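Local coordinates for protein argonaute (Marinitoga piezophila, PDB 5I4A) that uses short 5'-hydroxyl guide RNAs to bind complementary target strands and cleaves them as a manganese-preferring endonuclease, at residues 138-143 with 563-568; 549-554 with 581-586. All blocks are in the same frame, centred on the assembly; numbering follows the deposited sequence.

Contact 1 (138-143 with 563-568); sequences HNISNE and KLDENT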
ATOM      1  N   HIS A 138      -5.192   8.753 -17.002  1.00 31.10           N
ATOM      2  CA  HIS A 138      -4.170   7.820 -17.446  1.00 33.54           C
ATOM      3  C   HIS A 138      -3.745   8.152 -18.867  1.00 40.68           C
ATOM      4  O   HIS A 138      -4.580   8.479 -19.715  1.00 41.85           O
ATOM      5  CB  HIS A 138      -4.680   6.380 -17.368  1.00 28.93           C
ATOM      6  CG  HIS A 138      -5.314   6.044 -16.057  1.00 42.92           C
ATOM      7  ND1 HIS A 138      -4.587   5.618 -14.966  1.00 33.70           N
ATOM      8  CD2 HIS A 138      -6.606   6.090 -15.653  1.00 39.00           C
ATOM      9  CE1 HIS A 138      -5.405   5.407 -13.950  1.00 35.86           C
ATOM     10  NE2 HIS A 138      -6.634   5.688 -14.340  1.00 36.09           N
ATOM     11  N   ASN A 139      -2.443   8.073 -19.116  1.00 43.27           N
ATOM     12  CA  ASN A 139      -1.861   8.323 -20.432  1.00 41.73           C
ATOM     13  C   ASN A 139      -1.401   6.978 -20.991  1.00 45.34           C
ATOM     14  O   ASN A 139      -0.304   6.507 -20.680  1.00 44.14           O
ATOM     15  CB  ASN A 139      -0.715   9.326 -20.334  1.00 36.22           C
ATOM     16  CG  ASN A 139      -0.336   9.916 -21.679  1.00 50.61           C
ATOM     17  OD1 ASN A 139       0.798  10.351 -21.881  1.00 55.09           O
ATOM     18  ND2 ASN A 139      -1.285   9.935 -22.607  1.00 47.57           N
ATOM     19  N   ILE A 140      -2.253   6.354 -21.803  1.00 40.34           N
ATOM     20  CA  ILE A 140      -1.996   5.036 -22.370  1.00 40.27           C
ATOM     21  C   ILE A 140      -1.912   5.166 -23.884  1.00 47.12           C
ATOM     22  O   ILE A 140      -2.835   5.693 -24.517  1.00 51.48           O
ATOM     23  CB  ILE A 140      -3.092   4.025 -21.987  1.00 36.72           C
ATOM     24  CG1 ILE A 140      -3.395   4.078 -20.488  1.00 35.61           C
ATOM     25  CG2 ILE A 140      -2.685   2.614 -22.401  1.00 36.13           C
ATOM     26  CD1 ILE A 140      -4.534   3.162 -20.076  1.00 41.49           C
ATOM     27  N   SER A 141      -0.814   4.672 -24.462  1.00 49.52           N
ATOM     28  CA  SER A 141      -0.650   4.597 -25.917  1.00 48.76           C
ATOM     29  C   SER A 141      -0.871   5.950 -26.590  1.00 54.64           C
ATOM     30  O   SER A 141      -1.591   6.054 -27.585  1.00 63.85           O
ATOM     31  CB  SER A 141      -1.578   3.540 -26.523  1.00 42.66           C
ATOM     32  OG  SER A 141      -1.005   2.247 -26.460  1.00 56.90           O
ATOM     33  N   ASN A 142      -0.256   6.995 -26.038  1.00 54.23           N
ATOM     34  CA  ASN A 142      -0.305   8.370 -26.537  1.00 56.18           C
ATOM     35  C   ASN A 142      -1.689   9.000 -26.441  1.00 52.54           C
ATOM     36  O   ASN A 142      -1.873  10.123 -26.928  1.00 52.87           O
ATOM     37  CB  ASN A 142       0.180   8.485 -27.990  1.00 56.59           C
ATOM     38  CG  ASN A 142       1.592   9.016 -28.095  1.00 67.52           C
ATOM     39  OD1 ASN A 142       2.235   9.310 -27.087  1.00 75.07           O
ATOM     40  ND2 ASN A 142       2.085   9.139 -29.321  1.00 65.82           N
ATOM     41  N   GLU A 143      -2.665   8.327 -25.843  1.00 41.29           N
ATOM     42  CA  GLU A 143      -4.000   8.875 -25.662  1.00 41.30           C
ATOM     43  C   GLU A 143      -4.301   8.992 -24.175  1.00 41.18           C
ATOM     44  O   GLU A 143      -3.694   8.314 -23.341  1.00 39.42           O
ATOM     45  CB  GLU A 143      -5.055   8.003 -26.357  1.00 41.61           C
ATOM     46  CG  GLU A 143      -4.863   7.883 -27.861  1.00 46.22           C
ATOM     47  CD  GLU A 143      -5.331   9.118 -28.614  1.00 70.78           C
ATOM     48  OE1 GLU A 143      -6.373   9.691 -28.230  1.00 68.34           O
ATOM     49  OE2 GLU A 143      -4.658   9.515 -29.588  1.00 80.58           O
ATOM     50  N   LYS A 563      -2.187  -5.933 -20.176  1.00 39.72           N
ATOM     51  CA  LYS A 563      -1.336  -4.968 -20.858  1.00 37.46           C
ATOM     52  C   LYS A 563      -2.163  -3.750 -21.243  1.00 36.80           C
ATOM     53  O   LYS A 563      -3.167  -3.876 -21.951  1.00 46.65           O
ATOM     54  CB  LYS A 563      -0.694  -5.592 -22.094  1.00 43.03           C
ATOM     55  CG  LYS A 563      -0.060  -4.587 -23.040  1.00 51.58           C
ATOM     56  CD  LYS A 563       1.113  -5.213 -23.770  1.00 54.58           C
ATOM     57  CE  LYS A 563       1.250  -4.684 -25.183  1.00 45.62           C
ATOM     58  NZ  LYS A 563       2.438  -5.271 -25.862  1.00 54.89           N
ATOM     59  N   LEU A 564      -1.745  -2.577 -20.772  1.00 36.53           N
ATOM     60  CA  LEU A 564      -2.354  -1.321 -21.194  1.00 37.14           C
ATOM     61  C   LEU A 564      -1.732  -0.808 -22.487  1.00 47.13           C
ATOM     62  O   LEU A 564      -2.440  -0.570 -23.471  1.00 46.47           O
ATOM     63  CB  LEU A 564      -2.215  -0.273 -20.089  1.00 32.45           C
ATOM     64  CG  LEU A 564      -2.871  -0.630 -18.760  1.00 36.76           C
ATOM     65  CD1 LEU A 564      -2.644   0.492 -17.761  1.00 41.33           C
ATOM     66  CD2 LEU A 564      -4.356  -0.899 -18.953  1.00 36.59           C
ATOM     67  N   ASP A 565      -0.415  -0.625 -22.494  1.00 41.69           N
ATOM     68  CA  ASP A 565       0.319  -0.286 -23.705  1.00 41.13           C
ATOM     69  C   ASP A 565       1.665  -0.995 -23.655  1.00 40.71           C
ATOM     70  O   ASP A 565       1.879  -1.906 -22.848  1.00 39.52           O
ATOM     71  CB  ASP A 565       0.462   1.235 -23.866  1.00 47.73           C
ATOM     72  CG  ASP A 565       1.190   1.894 -22.705  1.00 54.02           C
ATOM     73  OD1 ASP A 565       2.260   1.402 -22.290  1.00 52.18           O
ATOM     74  OD2 ASP A 565       0.689   2.925 -22.210  1.00 66.10           O
ATOM     75  N   GLU A 566       2.591  -0.547 -24.503  1.00 40.31           N
ATOM     76  CA  GLU A 566       3.842  -1.271 -24.687  1.00 45.58           C
ATOM     77  C   GLU A 566       4.681  -1.298 -23.415  1.00 47.39           C
ATOM     78  O   GLU A 566       5.429  -2.257 -23.186  1.00 45.03           O
ATOM     79  CB  GLU A 566       4.632  -0.649 -25.840  1.00 56.05           C
ATOM     80  CG  GLU A 566       5.682  -1.565 -26.451  1.00 61.62           C
ATOM     81  CD  GLU A 566       5.089  -2.803 -27.109  1.00 59.46           C
ATOM     82  OE1 GLU A 566       3.856  -2.859 -27.310  1.00 58.13           O
ATOM     83  OE2 GLU A 566       5.867  -3.727 -27.430  1.00 49.42           O
ATOM     84  N   ASN A 567       4.565  -0.274 -22.571  1.00 47.87           N
ATOM     85  CA  ASN A 567       5.413  -0.147 -21.392  1.00 40.83           C
ATOM     86  C   ASN A 567       4.633  -0.140 -20.084  1.00 37.21           C
ATOM     87  O   ASN A 567       5.231   0.087 -19.027  1.00 36.43           O
ATOM     88  CB  ASN A 567       6.263   1.123 -21.491  1.00 43.42           C
ATOM     89  CG  ASN A 567       7.458   0.955 -22.407  1.00 58.56           C
ATOM     90  OD1 ASN A 567       7.313   0.830 -23.623  1.00 68.22           O
ATOM     91  ND2 ASN A 567       8.652   0.959 -21.825  1.00 59.39           N
ATOM     92  N   THR A 568       3.324  -0.384 -20.113  1.00 35.22           N
ATOM     93  CA  THR A 568       2.494  -0.262 -18.920  1.00 40.20           C
ATOM     94  C   THR A 568       1.605  -1.488 -18.789  1.00 33.99           C
ATOM     95  O   THR A 568       0.828  -1.795 -19.698  1.00 31.95           O
ATOM     96  CB  THR A 568       1.647   1.012 -18.971  1.00 47.72           C
ATOM     97  OG1 THR A 568       2.427   2.072 -19.536  1.00 49.93           O
ATOM     98  CG2 THR A 568       1.221   1.420 -17.570  1.00 52.56           C
TER

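Contact 2 (549-554 with 581-586); sequences TNINSY and GVEVKI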
ATOM      1  N   THR A 549      -3.565   1.731  -8.088  1.00 41.46           N
ATOM      2  CA  THR A 549      -4.123   2.045  -9.396  1.00 33.73           C
ATOM      3  C   THR A 549      -5.646   2.017  -9.339  1.00 37.39           C
ATOM      4  O   THR A 549      -6.248   1.202  -8.629  1.00 34.11           O
ATOM      5  CB  THR A 549      -3.611   1.077 -10.468  1.00 41.55           C
ATOM      6  OG1 THR A 549      -4.094   1.489 -11.753  1.00 39.86           O
ATOM      7  CG2 THR A 549      -4.083  -0.334 -10.200  1.00 38.84           C
ATOM      8  N   ASN A 550      -6.265   2.933 -10.077  1.00 31.36           N
ATOM      9  CA  ASN A 550      -7.713   3.075 -10.110  1.00 32.64           C
ATOM     10  C   ASN A 550      -8.358   2.262 -11.227  1.00 35.27           C
ATOM     11  O   ASN A 550      -9.589   2.235 -11.328  1.00 31.66           O
ATOM     12  CB  ASN A 550      -8.080   4.555 -10.270  1.00 31.20           C
ATOM     13  CG  ASN A 550      -9.480   4.866  -9.794  1.00 31.17           C
ATOM     14  OD1 ASN A 550      -9.866   4.494  -8.688  1.00 37.59           O
ATOM     15  ND2 ASN A 550     -10.255   5.546 -10.631  1.00 31.16           N
ATOM     16  N   ILE A 551      -7.561   1.605 -12.061  1.00 38.02           N
ATOM     17  CA  ILE A 551      -8.088   0.828 -13.177  1.00 35.20           C
ATOM     18  C   ILE A 551      -8.564  -0.521 -12.661  1.00 38.95           C
ATOM     19  O   ILE A 551      -7.806  -1.258 -12.018  1.00 33.81           O
ATOM     20  CB  ILE A 551      -7.023   0.661 -14.271  1.00 32.01           C
ATOM     21  CG1 ILE A 551      -6.597   2.032 -14.802  1.00 33.20           C
ATOM     22  CG2 ILE A 551      -7.544  -0.233 -15.392  1.00 32.25           C
ATOM     23  CD1 ILE A 551      -5.339   2.006 -15.644  1.00 31.85           C
ATOM     24  N   ASN A 552      -9.819  -0.851 -12.940  1.00 32.75           N
ATOM     25  CA  ASN A 552     -10.405  -2.067 -12.398  1.00 39.07           C
ATOM     26  C   ASN A 552     -11.521  -2.526 -13.332  1.00 42.76           C
ATOM     27  O   ASN A 552     -11.598  -2.092 -14.486  1.00 38.47           O
ATOM     28  CB  ASN A 552     -10.882  -1.822 -10.956  1.00 32.32           C
ATOM     29  CG  ASN A 552     -10.668  -3.022 -10.063  1.00 32.44           C
ATOM     30  OD1 ASN A 552     -10.787  -4.164 -10.503  1.00 38.89           O
ATOM     31  ND2 ASN A 552     -10.340  -2.770  -8.802  1.00 35.73           N
ATOM     32  N   SER A 553     -12.391  -3.398 -12.829  1.00 37.84           N
ATOM     33  CA  SER A 553     -13.424  -4.023 -13.644  1.00 35.56           C
ATOM     34  C   SER A 553     -14.401  -4.754 -12.738  1.00 39.54           C
ATOM     35  O   SER A 553     -14.066  -5.134 -11.612  1.00 39.52           O
ATOM     36  CB  SER A 553     -12.820  -5.001 -14.652  1.00 35.61           C
ATOM     37  OG  SER A 553     -13.820  -5.840 -15.206  1.00 40.98           O
ATOM     38  N   TYR A 554     -15.614  -4.961 -13.251  1.00 41.13           N
ATOM     39  CA  TYR A 554     -16.546  -5.875 -12.605  1.00 41.21           C
ATOM     40  C   TYR A 554     -16.255  -7.330 -12.945  1.00 47.10           C
ATOM     41  O   TYR A 554     -16.752  -8.224 -12.252  1.00 50.63           O
ATOM     42  CB  TYR A 554     -17.995  -5.527 -12.973  1.00 40.97           C
ATOM     43  CG  TYR A 554     -18.254  -5.305 -14.449  1.00 50.03           C
ATOM     44  CD1 TYR A 554     -18.391  -6.376 -15.326  1.00 48.03           C
ATOM     45  CD2 TYR A 554     -18.388  -4.020 -14.962  1.00 48.43           C
ATOM     46  CE1 TYR A 554     -18.635  -6.173 -16.675  1.00 43.73           C
ATOM     47  CE2 TYR A 554     -18.636  -3.808 -16.306  1.00 50.34           C
ATOM     48  CZ  TYR A 554     -18.757  -4.887 -17.158  1.00 52.01           C
ATOM     49  OH  TYR A 554     -19.000  -4.680 -18.497  1.00 54.21           O
ATOM     50  N   GLY A 581      -5.700  -3.685  -8.038  1.00 36.08           N
ATOM     51  CA  GLY A 581      -4.674  -3.793  -9.047  1.00 35.98           C
ATOM     52  C   GLY A 581      -3.356  -3.172  -8.632  1.00 35.76           C
ATOM     53  O   GLY A 581      -3.290  -2.331  -7.737  1.00 35.68           O
ATOM     54  N   VAL A 582      -2.296  -3.600  -9.311  1.00 35.66           N
ATOM     55  CA  VAL A 582      -0.957  -3.055  -9.130  1.00 35.45           C
ATOM     56  C   VAL A 582      -0.416  -2.694 -10.504  1.00 36.58           C
ATOM     57  O   VAL A 582      -0.235  -3.575 -11.354  1.00 39.07           O
ATOM     58  CB  VAL A 582      -0.014  -4.042  -8.420  1.00 35.31           C
ATOM     59  CG1 VAL A 582       1.390  -3.476  -8.370  1.00 35.10           C
ATOM     60  CG2 VAL A 582      -0.517  -4.346  -7.018  1.00 35.32           C
ATOM     61  N   GLU A 583      -0.167  -1.407 -10.724  1.00 35.39           N
ATOM     62  CA  GLU A 583       0.330  -0.923 -12.004  1.00 38.55           C
ATOM     63  C   GLU A 583       1.845  -1.040 -12.066  1.00 38.02           C
ATOM     64  O   GLU A 583       2.545  -0.745 -11.094  1.00 38.33           O
ATOM     65  CB  GLU A 583      -0.087   0.530 -12.231  1.00 35.42           C
ATOM     66  CG  GLU A 583      -0.973   0.733 -13.436  1.00 41.64           C
ATOM     67  CD  GLU A 583      -1.283   2.191 -13.690  1.00 41.92           C
ATOM     68  OE1 GLU A 583      -0.452   2.872 -14.327  1.00 38.96           O
ATOM     69  OE2 GLU A 583      -2.354   2.658 -13.242  1.00 41.14           O
ATOM     70  N   VAL A 584       2.347  -1.474 -13.218  1.00 36.70           N
ATOM     71  CA  VAL A 584       3.774  -1.658 -13.449  1.00 35.03           C
ATOM     72  C   VAL A 584       4.128  -0.936 -14.743  1.00 36.83           C
ATOM     73  O   VAL A 584       3.577  -1.257 -15.803  1.00 35.20           O
ATOM     74  CB  VAL A 584       4.155  -3.146 -13.538  1.00 35.02           C
ATOM     75  CG1 VAL A 584       5.658  -3.312 -13.564  1.00 34.84           C
ATOM     76  CG2 VAL A 584       3.548  -3.930 -12.383  1.00 35.05           C
ATOM     77  N   LYS A 585       5.039   0.032 -14.660  1.00 34.92           N
ATOM     78  CA  LYS A 585       5.428   0.839 -15.812  1.00 39.25           C
ATOM     79  C   LYS A 585       6.936   0.771 -15.992  1.00 34.76           C
ATOM     80  O   LYS A 585       7.685   1.205 -15.112  1.00 40.97           O
ATOM     81  CB  LYS A 585       4.984   2.294 -15.646  1.00 34.95           C
ATOM     82  CG  LYS A 585       5.434   3.201 -16.782  1.00 38.20           C
ATOM     83  CD  LYS A 585       5.145   4.664 -16.497  1.00 45.89           C
ATOM     84  CE  LYS A 585       5.481   5.514 -17.702  1.00 60.09           C
ATOM     85  NZ  LYS A 585       6.826   5.172 -18.255  1.00 64.12           N
ATOM     86  N   ILE A 586       7.378   0.250 -17.134  1.00 34.80           N
ATOM     87  CA  ILE A 586       8.803   0.187 -17.460  1.00 39.79           C
ATOM     88  C   ILE A 586       9.228   1.579 -17.919  1.00 35.06           C
ATOM     89  O   ILE A 586       9.033   1.947 -19.078  1.00 45.56           O
ATOM     90  CB  ILE A 586       9.102  -0.872 -18.524  1.00 37.86           C
ATOM     91  CG1 ILE A 586       8.418  -2.196 -18.176  1.00 34.79           C
ATOM     92  CG2 ILE A 586      10.606  -1.074 -18.658  1.00 42.17           C
ATOM     93  CD1 ILE A 586       8.976  -2.867 -16.939  1.00 44.07           C
TER

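Contact 1 (138-143 with 563-568)
Ser-141 and Ile-140, in the type I' turn from Ile-140 to Glu-143 that joins linker L1 strands 127-140 and 143-156 into a hairpin, meet Leu-564 and Asp-565, where strand 560-565 of the RNase H-fold PIWI sheet turns back toward strand 568-571. Strand segments 138-140 and 563-565 lie nearly perpendicular, at 82°, and the hairpin ends meet through side chains and one backbone N-H.

The polar link is one hydrogen bond, from Ser-141 N to Asp-565 OD2 at 3.2 Å. The N-H comes in on the anti side of the carboxylate, 31° out of its plane. The other oxygen works inside its own turn: OD1 takes Asn-567 N at 2.9 Å, which makes an Asx turn, and the Thr-568 hydroxyl on its syn side. With chi1 at 59°, CG of Asp-565 sits between its backbone N and carbonyl carbon; from there OD2 faces Ser-141 and OD1 its own turn. Were the acid replaced by an alanine, Ser-141 N would probably lose this acceptor, and Asn-567 N and the Thr-568 hydroxyl the oxygen that holds the turn.

The apolar part is carried by Ile-140, whose CG2, anti to the backbone N, lies 3.7 Å from Leu-564 CB, while its CD1 reaches Leu-564 CD1. Leu-8 of strand 8-10 also packs on Ile-140. On the exposed side of the turn, Ser-141 OG lies 3.1 Å from Asp-565 CB.

Contact 2 (549-554 with 581-586)
With chi1 at -175°, Thr-549 holds OG1 anti to its own backbone N and aims it at Glu-583, whose chi1 of -118° lies away from any staggered value; the acid's chain is extended beyond CG and crosses the threonine at about a right angle. The pair joins the loop that follows strand 539-546 to strand 582-589; these two strands are antiparallel neighbours in the RNase H-fold PIWI sheet. The side chain of Val-582 lies about 9 Å from those of Asp-519 and Asn-627, inferred active-site residues and probable manganese ligands.

The hydroxyl donates to Glu-583 OE2 across a short 2.6 Å, using the carboxylate's anti lone pair, the one turned away from OE1. OG1 also receives a weak but nearly straight bond from Ile-551 N, at 3.5 Å, and so stands between the loop backbone and the acid. The same rotamer sends the methyl of Thr-549 over the peptide that leaves Gly-581, with CG2 3.3 Å from Gly-581 O.

Glu-583 and Ile-551 both pack on Ile-570 of strand 568-571. Farther along the loop, Asn-552 bonds through ND2 to Gln-579 O and by its backbone to Asn-7 of the N-terminal domain. Beside the acid, Ile-551 CD1 lies 3.9 Å from Glu-583 OE2.

After the N-terminal domain, the chain makes the linker L1 hairpin turn at 138-143, then runs through PAZ, linker L2 and Mid before entering PIWI. Segment 549-554 follows there, before 563-568 returns to that hairpin and closes contact 1 across more than 400 residues. Contact 2, a short closure within PIWI, is completed last by 581-586, so the two loops cross. Contact 1 ties linker L1 to the PIWI sheet; contact 2 ties one PIWI loop to that sheet. They touch directly: Leu-564 CD1 packs 3.7 Å from Ile-551 CD1, His-138 lies against Ile-551, and Asn-567 O probably accepts from Ile-586 N.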